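Local structure of ribonucleoside-diphosphate reductase subunit beta (Clostridium botulinum, 6ZJK) at residues A[100-105]-A[171-176]. The protein is the diiron small (R2) subunit of a ribonucleotide reductase and probably supplies the radical for reducing ribonucleoside diphosphates to their deoxy forms. Residues are numbered along the deposited sequence; the frame is centred on the assembly and turned at random.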
ATOM      1  N   ILE A 100      -7.310  -3.242 -22.630  1.00 42.61           N
ATOM      2  CA  ILE A 100      -6.749  -3.858 -21.436  1.00 42.19           C
ATOM      3  C   ILE A 100      -5.259  -3.532 -21.309  1.00 40.57           C
ATOM      4  O   ILE A 100      -4.733  -3.434 -20.197  1.00 41.49           O
ATOM      5  CB  ILE A 100      -7.064  -5.363 -21.413  1.00 38.72           C
ATOM      6  CG1 ILE A 100      -7.039  -5.861 -19.964  1.00 44.03           C
ATOM      7  CG2 ILE A 100      -6.103  -6.119 -22.265  1.00 38.83           C
ATOM      8  CD1 ILE A 100      -7.807  -7.137 -19.743  1.00 46.04           C
ATOM      9  N   SER A 101      -4.564  -3.310 -22.424  1.00 40.58           N
ATOM     10  CA  SER A 101      -3.190  -2.855 -22.223  1.00 44.41           C
ATOM     11  C   SER A 101      -3.165  -1.413 -21.718  1.00 39.40           C
ATOM     12  O   SER A 101      -2.387  -1.077 -20.817  1.00 43.52           O
ATOM     13  CB  SER A 101      -2.390  -2.987 -23.510  1.00 42.57           C
ATOM     14  OG  SER A 101      -1.189  -2.245 -23.434  1.00 48.04           O
ATOM     15  N   PHE A 102      -4.102  -0.560 -22.128  1.00 38.65           N
ATOM     16  CA  PHE A 102      -4.190   0.802 -21.605  1.00 36.49           C
ATOM     17  C   PHE A 102      -4.546   0.820 -20.127  1.00 41.36           C
ATOM     18  O   PHE A 102      -3.921   1.543 -19.341  1.00 37.91           O
ATOM     19  CB  PHE A 102      -5.229   1.590 -22.405  1.00 36.10           C
ATOM     20  CG  PHE A 102      -5.415   2.997 -21.936  1.00 39.68           C
ATOM     21  CD1 PHE A 102      -4.355   3.898 -21.948  1.00 39.75           C
ATOM     22  CD2 PHE A 102      -6.650   3.424 -21.481  1.00 40.09           C
ATOM     23  CE1 PHE A 102      -4.530   5.200 -21.518  1.00 36.60           C
ATOM     24  CE2 PHE A 102      -6.828   4.734 -21.043  1.00 41.20           C
ATOM     25  CZ  PHE A 102      -5.764   5.620 -21.078  1.00 40.09           C
ATOM     26  N   LEU A 103      -5.524   0.012 -19.717  1.00 34.62           N
ATOM     27  CA  LEU A 103      -5.915   0.012 -18.315  1.00 39.99           C
ATOM     28  C   LEU A 103      -4.776  -0.489 -17.418  1.00 42.44           C
ATOM     29  O   LEU A 103      -4.561   0.048 -16.319  1.00 36.31           O
ATOM     30  CB  LEU A 103      -7.178  -0.833 -18.130  1.00 38.86           C
ATOM     31  CG  LEU A 103      -8.441  -0.387 -18.881  1.00 37.94           C
ATOM     32  CD1 LEU A 103      -9.669  -1.190 -18.443  1.00 33.45           C
ATOM     33  CD2 LEU A 103      -8.703   1.125 -18.756  1.00 37.35           C
ATOM     34  N   ASN A 104      -4.000  -1.468 -17.894  1.00 35.04           N
ATOM     35  CA  ASN A 104      -2.851  -1.953 -17.123  1.00 35.49           C
ATOM     36  C   ASN A 104      -1.815  -0.856 -16.939  1.00 36.32           C
ATOM     37  O   ASN A 104      -1.165  -0.773 -15.891  1.00 38.44           O
ATOM     38  CB  ASN A 104      -2.204  -3.171 -17.815  1.00 35.90           C
ATOM     39  CG  ASN A 104      -1.136  -3.859 -16.941  1.00 42.90           C
ATOM     40  OD1 ASN A 104      -1.407  -4.311 -15.826  1.00 36.15           O
ATOM     41  ND2 ASN A 104       0.074  -3.943 -17.457  1.00 43.09           N
ATOM     42  N   PHE A 105      -1.633  -0.015 -17.951  1.00 38.04           N
ATOM     43  CA  PHE A 105      -0.774   1.146 -17.784  1.00 38.26           C
ATOM     44  C   PHE A 105      -1.333   2.093 -16.719  1.00 39.69           C
ATOM     45  O   PHE A 105      -0.574   2.624 -15.896  1.00 39.40           O
ATOM     46  CB  PHE A 105      -0.610   1.877 -19.120  1.00 38.43           C
ATOM     47  CG  PHE A 105      -0.160   3.296 -18.960  1.00 48.26           C
ATOM     48  CD1 PHE A 105       1.192   3.596 -18.880  1.00 44.93           C
ATOM     49  CD2 PHE A 105      -1.092   4.334 -18.841  1.00 44.29           C
ATOM     50  CE1 PHE A 105       1.606   4.911 -18.715  1.00 48.46           C
ATOM     51  CE2 PHE A 105      -0.682   5.633 -18.664  1.00 42.50           C
ATOM     52  CZ  PHE A 105       0.662   5.930 -18.607  1.00 49.89           C
ATOM     53  N   LEU A 171       0.692   5.010 -27.315  1.00 56.12           N
ATOM     54  CA  LEU A 171       1.882   5.539 -26.744  1.00 54.59           C
ATOM     55  C   LEU A 171       1.775   7.003 -26.383  1.00 58.09           C
ATOM     56  O   LEU A 171       2.174   7.379 -25.340  1.00 58.68           O
ATOM     57  CB  LEU A 171       3.037   5.344 -27.682  1.00 57.75           C
ATOM     58  CG  LEU A 171       4.422   5.156 -27.123  1.00 59.62           C
ATOM     59  CD1 LEU A 171       5.420   5.895 -27.928  1.00 64.39           C
ATOM     60  CD2 LEU A 171       4.532   5.593 -25.705  1.00 57.71           C
ATOM     61  N   GLU A 172       1.246   7.839 -27.239  1.00 58.78           N
ATOM     62  CA  GLU A 172       1.195   9.253 -26.909  1.00 58.13           C
ATOM     63  C   GLU A 172       0.290   9.528 -25.734  1.00 54.51           C
ATOM     64  O   GLU A 172       0.583  10.368 -24.960  1.00 57.34           O
ATOM     65  CB  GLU A 172       0.845  10.131 -28.098  1.00 65.45           C
ATOM     66  CG  GLU A 172       1.911  10.217 -29.184  1.00 74.95           C
ATOM     67  CD  GLU A 172       3.148  11.023 -28.824  1.00 85.06           C
ATOM     68  OE1 GLU A 172       3.039  12.079 -28.156  1.00 83.53           O
ATOM     69  OE2 GLU A 172       4.255  10.585 -29.214  1.00 88.13           O
ATOM     70  N   ARG A 173      -0.808   8.814 -25.623  1.00 50.77           N
ATOM     71  CA  ARG A 173      -1.712   8.947 -24.512  1.00 53.12           C
ATOM     72  C   ARG A 173      -0.932   8.694 -23.245  1.00 56.22           C
ATOM     73  O   ARG A 173      -0.882   9.533 -22.366  1.00 55.84           O
ATOM     74  CB  ARG A 173      -2.821   7.941 -24.620  1.00 51.55           C
ATOM     75  CG  ARG A 173      -4.048   8.411 -25.333  1.00 49.37           C
ATOM     76  CD  ARG A 173      -5.314   7.795 -24.765  1.00 50.55           C
ATOM     77  NE  ARG A 173      -5.949   8.647 -23.781  1.00 46.15           N
ATOM     78  CZ  ARG A 173      -7.054   8.356 -23.144  1.00 44.63           C
ATOM     79  NH1 ARG A 173      -7.525   9.202 -22.294  1.00 48.31           N
ATOM     80  NH2 ARG A 173      -7.700   7.265 -23.338  1.00 39.99           N
ATOM     81  N   ASN A 174      -0.237   7.575 -23.207  1.00 53.66           N
ATOM     82  CA  ASN A 174       0.584   7.189 -22.085  1.00 51.98           C
ATOM     83  C   ASN A 174       1.551   8.260 -21.695  1.00 54.57           C
ATOM     84  O   ASN A 174       1.625   8.622 -20.574  1.00 57.69           O
ATOM     85  CB  ASN A 174       1.289   5.891 -22.359  1.00 48.66           C
ATOM     86  CG  ASN A 174       0.379   4.713 -22.263  1.00 49.74           C
ATOM     87  OD1 ASN A 174      -0.786   4.854 -22.098  1.00 47.13           O
ATOM     88  ND2 ASN A 174       0.918   3.554 -22.378  1.00 43.91           N
ATOM     89  N   LYS A 175       2.240   8.837 -22.630  1.00 54.45           N
ATOM     90  CA  LYS A 175       3.159   9.878 -22.294  1.00 54.03           C
ATOM     91  C   LYS A 175       2.481  11.091 -21.739  1.00 54.35           C
ATOM     92  O   LYS A 175       2.982  11.723 -20.869  1.00 54.04           O
ATOM     93  CB  LYS A 175       3.917  10.265 -23.517  1.00 62.39           C
ATOM     94  CG  LYS A 175       5.058   9.348 -23.788  1.00 65.80           C
ATOM     95  CD  LYS A 175       5.263   9.215 -25.263  1.00 70.59           C
ATOM     96  CE  LYS A 175       6.093  10.335 -25.817  1.00 72.64           C
ATOM     97  NZ  LYS A 175       6.775   9.909 -27.050  1.00 77.33           N
ATOM     98  N   PHE A 176       1.353  11.446 -22.293  1.00 51.76           N
ATOM     99  CA  PHE A 176       0.621  12.576 -21.805  1.00 54.30           C
ATOM    100  C   PHE A 176       0.250  12.376 -20.351  1.00 52.42           C
ATOM    101  O   PHE A 176       0.583  13.148 -19.535  1.00 50.72           O
ATOM    102  CB  PHE A 176      -0.647  12.750 -22.614  1.00 51.11           C
ATOM    103  CG  PHE A 176      -1.546  13.833 -22.115  1.00 59.09           C
ATOM    104  CD1 PHE A 176      -1.220  15.141 -22.294  1.00 62.93           C
ATOM    105  CD2 PHE A 176      -2.702  13.542 -21.470  1.00 56.44           C
ATOM    106  CE1 PHE A 176      -2.025  16.135 -21.830  1.00 56.99           C
ATOM    107  CE2 PHE A 176      -3.511  14.528 -20.999  1.00 55.72           C
ATOM    108  CZ  PHE A 176      -3.178  15.823 -21.194  1.00 53.63           C
TER
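Phe102 and Phe105 meet Arg173 and Asn174 where two helical segments, 100-105 and 171-176, run nearly parallel, their axes 16° apart and 11.1 Å distant at closest approach, a spacing bridged by side chains. The carboxamide of Asn174 lies flat on one face of the Phe105 ring, the two planes 11° apart, with Asn174 OD1 3.3 Å from Phe105 CD2. With CG anti to the carbonyl carbon (chi1 -75°), the amide extends over the CG side of the Phe105 ring while CB makes a CH-pi contact, 3.9 Å from the ring centroid. Asn174 OD1 also lies in the plane of the Phe102 ring, at its edge, 3.7 Å from Phe102 CD1.

Arg173 approaches the far end of Phe102. Bent at chi2 and chi3, its chain brings NH2 to 3.4 Å from Phe102 CZ, which sits over one guanidinium face near the rim, the two planes moderately tilted. NH2 also forms a salt bridge with Glu279, while Tyr207 makes a cation-pi contact with the arginine; an edge-to-face contact from Phe29 of the second subunit reaches Phe105.

The contact joins helices 90-118 and 168-186 of the helical R2 fold, with the Phe105 side chain about 11 Å from a bound iron. No hydrogen bond crosses it: the amide laid against Phe105 is held mainly by dispersion, and OD1 is probably favoured electrostatically only at the C-H edge of Phe102.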